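Local coordinates for uncharacterized protein (Staphylococcus aureus subsp. aureus, PDB 3H04) that is of unknown function but belongs to the alpha/beta-hydrolase clan and is probably a serine hydrolase of a feruloyl-esterase-like family, at residues Y34-N46 and V165-A179. Numbering follows the deposited sequence.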
# COMPACT_ATOMS: atom_id res chain seq x y z
N TYR A 34 -0.11 -7.22 4.77
CA TYR A 34 -0.90 -6.03 4.54
C TYR A 34 -0.05 -4.77 4.67
O TYR A 34 0.64 -4.59 5.67
CB TYR A 34 -2.09 -5.96 5.47
CG TYR A 34 -2.79 -4.62 5.40
CD1 TYR A 34 -3.51 -4.26 4.27
CD2 TYR A 34 -2.70 -3.70 6.45
CE1 TYR A 34 -4.10 -3.03 4.16
CE2 TYR A 34 -3.30 -2.48 6.36
CZ TYR A 34 -4.02 -2.14 5.21
OH TYR A 34 -4.62 -0.91 5.07
N ILE A 35 -0.13 -3.89 3.65
CA ILE A 35 0.61 -2.65 3.64
C ILE A 35 -0.38 -1.51 3.49
O ILE A 35 -1.08 -1.37 2.44
CB ILE A 35 1.69 -2.64 2.54
CG1 ILE A 35 2.52 -3.93 2.60
CG2 ILE A 35 2.56 -1.37 2.68
CD1 ILE A 35 3.76 -3.93 1.75
N HIS A 36 -0.46 -0.69 4.55
CA HIS A 36 -1.44 0.38 4.64
C HIS A 36 -1.12 1.50 3.68
O HIS A 36 0.01 1.59 3.23
CB HIS A 36 -1.48 0.98 6.06
CG HIS A 36 -0.22 1.73 6.44
ND1 HIS A 36 -0.07 3.09 6.22
CD2 HIS A 36 0.90 1.31 7.08
CE1 HIS A 36 1.13 3.46 6.67
NE2 HIS A 36 1.73 2.41 7.20
N GLY A 37 -2.08 2.35 3.42
CA GLY A 37 -1.87 3.48 2.53
C GLY A 37 -1.41 4.76 3.23
O GLY A 37 -0.85 4.70 4.32
N GLY A 38 -1.72 5.90 2.65
CA GLY A 38 -1.34 7.22 3.21
C GLY A 38 -0.31 8.01 2.45
O GLY A 38 0.42 8.87 3.02
N GLY A 39 -0.24 7.76 1.14
CA GLY A 39 0.65 8.49 0.22
C GLY A 39 2.13 8.47 0.60
O GLY A 39 2.89 9.34 0.17
N LEU A 40 2.52 7.42 1.32
CA LEU A 40 3.84 7.21 1.92
C LEU A 40 4.18 8.22 3.04
O LEU A 40 5.31 8.21 3.53
CB LEU A 40 4.98 7.20 0.86
CG LEU A 40 4.78 6.31 -0.38
CD1 LEU A 40 5.80 6.69 -1.51
CD2 LEU A 40 4.85 4.82 -0.01
N MET A 41 3.21 9.05 3.45
CA MET A 41 3.51 10.20 4.33
C MET A 41 2.73 10.20 5.64
O MET A 41 3.12 10.85 6.63
CB MET A 41 3.23 11.51 3.60
CG MET A 41 3.98 11.76 2.33
SD MET A 41 3.75 13.44 1.58
CE MET A 41 5.18 13.36 0.58
N PHE A 42 1.59 9.51 5.67
CA PHE A 42 0.84 9.39 6.88
C PHE A 42 0.20 7.98 6.97
O PHE A 42 0.39 7.12 6.11
CB PHE A 42 -0.26 10.50 6.99
CG PHE A 42 -1.40 10.36 6.00
CD1 PHE A 42 -2.57 9.73 6.37
CD2 PHE A 42 -1.26 10.82 4.66
CE1 PHE A 42 -3.62 9.60 5.49
CE2 PHE A 42 -2.30 10.68 3.75
CZ PHE A 42 -3.49 10.06 4.15
N GLY A 43 -0.52 7.75 8.05
CA GLY A 43 -1.28 6.51 8.20
C GLY A 43 -0.75 5.66 9.35
O GLY A 43 0.05 6.13 10.23
N LYS A 44 -1.25 4.45 9.41
CA LYS A 44 -0.83 3.47 10.42
C LYS A 44 -1.19 2.09 9.90
O LYS A 44 -2.12 1.95 9.06
CB LYS A 44 -1.51 3.71 11.77
CG LYS A 44 -3.03 3.53 11.78
CD LYS A 44 -3.67 4.00 13.13
CE LYS A 44 -5.20 3.92 13.03
NZ LYS A 44 -5.79 3.78 14.34
N ALA A 45 -0.46 1.08 10.39
CA ALA A 45 -0.60 -0.31 9.97
C ALA A 45 -1.96 -0.91 10.31
O ALA A 45 -2.48 -1.73 9.54
CB ALA A 45 0.52 -1.17 10.62
N ASN A 46 -2.51 -0.56 11.48
CA ASN A 46 -3.80 -1.09 11.93
C ASN A 46 -5.00 -0.21 11.54
O ASN A 46 -5.80 0.15 12.41
CB ASN A 46 -3.82 -1.36 13.45
CG ASN A 46 -3.59 -0.09 14.26
OD1 ASN A 46 -2.98 0.88 13.78
ND2 ASN A 46 -4.06 -0.09 15.50
N VAL A 165 6.71 5.48 12.27
CA VAL A 165 6.00 4.50 11.43
C VAL A 165 4.49 4.71 11.42
O VAL A 165 3.79 3.99 10.73
CB VAL A 165 6.30 3.03 11.80
CG1 VAL A 165 7.79 2.77 11.79
CG2 VAL A 165 5.71 2.68 13.18
N GLN A 166 4.01 5.70 12.15
CA GLN A 166 2.63 6.06 12.14
C GLN A 166 2.50 7.53 12.55
O GLN A 166 3.43 8.13 13.10
CB GLN A 166 1.82 5.14 13.06
CG GLN A 166 2.18 5.30 14.54
CD GLN A 166 1.29 4.48 15.47
OE1 GLN A 166 0.11 4.29 15.23
NE2 GLN A 166 1.86 4.00 16.54
N ASP A 167 1.36 8.12 12.25
CA ASP A 167 1.12 9.52 12.58
C ASP A 167 1.44 9.76 14.04
O ASP A 167 0.97 9.00 14.93
CB ASP A 167 -0.35 9.96 12.34
CG ASP A 167 -0.79 9.80 10.92
OD1 ASP A 167 0.05 9.61 10.03
OD2 ASP A 167 -2.03 9.78 10.70
N GLN A 168 2.24 10.79 14.30
CA GLN A 168 2.54 11.26 15.65
C GLN A 168 1.62 12.41 16.10
O GLN A 168 1.60 12.80 17.28
CB GLN A 168 4.05 11.63 15.77
CG GLN A 168 4.48 13.05 15.41
CD GLN A 168 4.33 13.39 13.95
OE1 GLN A 168 4.07 12.52 13.09
NE2 GLN A 168 4.50 14.68 13.65
N ILE A 169 0.91 12.99 15.14
CA ILE A 169 -0.06 14.05 15.36
C ILE A 169 -1.23 13.79 14.43
O ILE A 169 -1.05 13.37 13.30
CB ILE A 169 0.59 15.44 15.10
CG1 ILE A 169 -0.29 16.61 15.59
CG2 ILE A 169 1.02 15.62 13.63
CD1 ILE A 169 -0.36 16.81 17.07
N ALA A 170 -2.43 14.04 14.94
CA ALA A 170 -3.65 13.75 14.21
C ALA A 170 -3.62 14.35 12.83
O ALA A 170 -4.08 13.67 11.91
CB ALA A 170 -4.89 14.24 14.99
N GLN A 171 -3.09 15.57 12.62
CA GLN A 171 -3.26 16.19 11.30
C GLN A 171 -2.08 16.06 10.32
O GLN A 171 -1.93 16.79 9.37
CB GLN A 171 -3.73 17.62 11.43
CG GLN A 171 -2.82 18.53 12.01
CD GLN A 171 -2.86 18.57 13.54
OE1 GLN A 171 -3.17 17.59 14.22
NE2 GLN A 171 -2.44 19.67 14.07
N ARG A 172 -1.30 15.04 10.53
CA ARG A 172 -0.15 14.82 9.72
C ARG A 172 -0.56 14.68 8.26
O ARG A 172 0.21 15.05 7.37
CB ARG A 172 0.55 13.53 10.20
CG ARG A 172 1.79 13.23 9.42
CD ARG A 172 2.53 12.10 10.05
NE ARG A 172 3.60 11.77 9.17
CZ ARG A 172 4.87 12.06 9.36
NH1 ARG A 172 5.30 12.65 10.48
NH2 ARG A 172 5.72 11.73 8.39
N PHE A 173 -1.76 14.18 8.01
CA PHE A 173 -2.21 14.00 6.62
C PHE A 173 -2.18 15.27 5.75
O PHE A 173 -2.08 15.16 4.51
CB PHE A 173 -3.55 13.33 6.59
CG PHE A 173 -4.65 14.23 6.66
CD1 PHE A 173 -5.10 14.82 5.50
CD2 PHE A 173 -5.24 14.56 7.86
CE1 PHE A 173 -6.08 15.66 5.50
CE2 PHE A 173 -6.31 15.46 7.84
CZ PHE A 173 -6.71 16.00 6.65
N LEU A 174 -2.16 16.45 6.38
CA LEU A 174 -2.05 17.69 5.61
C LEU A 174 -0.74 17.81 4.88
O LEU A 174 -0.67 18.53 3.92
CB LEU A 174 -2.24 18.92 6.50
CG LEU A 174 -3.66 19.11 7.02
CD1 LEU A 174 -3.66 20.20 8.12
CD2 LEU A 174 -4.66 19.43 5.89
N ILE A 175 0.31 17.13 5.37
CA ILE A 175 1.60 17.09 4.65
C ILE A 175 1.40 16.50 3.25
O ILE A 175 1.96 16.99 2.26
CB ILE A 175 2.65 16.25 5.39
CG1 ILE A 175 2.97 16.81 6.79
CG2 ILE A 175 3.99 16.19 4.59
CD1 ILE A 175 3.72 15.69 7.60
N TYR A 176 0.57 15.47 3.17
CA TYR A 176 0.26 14.80 1.88
C TYR A 176 -0.66 15.67 0.99
O TYR A 176 -0.45 15.77 -0.22
CB TYR A 176 -0.38 13.44 2.14
CG TYR A 176 -0.89 12.77 0.88
CD1 TYR A 176 0.02 12.20 -0.05
CD2 TYR A 176 -2.21 12.79 0.55
CE1 TYR A 176 -0.38 11.66 -1.23
CE2 TYR A 176 -2.68 12.16 -0.63
CZ TYR A 176 -1.74 11.59 -1.52
OH TYR A 176 -2.06 11.00 -2.75
N VAL A 177 -1.68 16.28 1.59
CA VAL A 177 -2.56 17.18 0.86
C VAL A 177 -1.73 18.31 0.24
O VAL A 177 -1.90 18.68 -0.94
CB VAL A 177 -3.65 17.77 1.83
CG1 VAL A 177 -4.31 18.97 1.21
CG2 VAL A 177 -4.78 16.69 2.17
N TYR A 178 -0.82 18.84 1.05
CA TYR A 178 0.05 19.91 0.60
C TYR A 178 0.93 19.41 -0.56
O TYR A 178 1.06 20.08 -1.58
CB TYR A 178 0.93 20.37 1.76
CG TYR A 178 1.91 21.45 1.36
CD1 TYR A 178 1.49 22.75 1.18
CD2 TYR A 178 3.25 21.15 1.18
CE1 TYR A 178 2.42 23.77 0.84
CE2 TYR A 178 4.15 22.13 0.82
CZ TYR A 178 3.74 23.42 0.65
OH TYR A 178 4.66 24.35 0.28
N ALA A 179 1.55 18.26 -0.36
CA ALA A 179 2.44 17.70 -1.37
C ALA A 179 1.73 17.49 -2.74
O ALA A 179 2.25 17.95 -3.81
CB ALA A 179 3.04 16.36 -0.86
O HOH W 1 4.16 2.61 8.37
O HOH W 2 2.18 1.61 11.45
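The F42 ring is clasped on both faces: F173 CB sits over the centre of one as a CH-pi contact, 3.6 Å from the centroid, while G38 CA lies against the opposite face, nearer the rim. Y176 meets the edge, its CB 3.7 Å from F42 CE2, and the two aromatic planes are inclined at 52°. A chi1 of 172° swings the Y176 ring away from its own backbone N, and it passes beside G39 CA; its hydroxyl bonds to D222. The R172 guanidinium has I175 CD1 over one face and M41 O at its edge; NE reaches that carbonyl in a nearly linear 2.7 Å bond, while NH2 makes a salt bridge to E72. G43 and D167 are tied twice: G43 N to D167 OD1 (2.8 Å), and D167 N back to G43 O. One water links H36 NE2 to V165 O. M41 runs out extended, SD 3.9 Å from A179 CB. After strand 30-35 comes an HGGG sequence, which in related alpha/beta hydrolases helps form the oxyanion hole and probably does so here; it leads into M41-K44, which dock on the first two turns of helix 173-182 and the loop before it, with helix 185-189 packing against M41, I175 and A179.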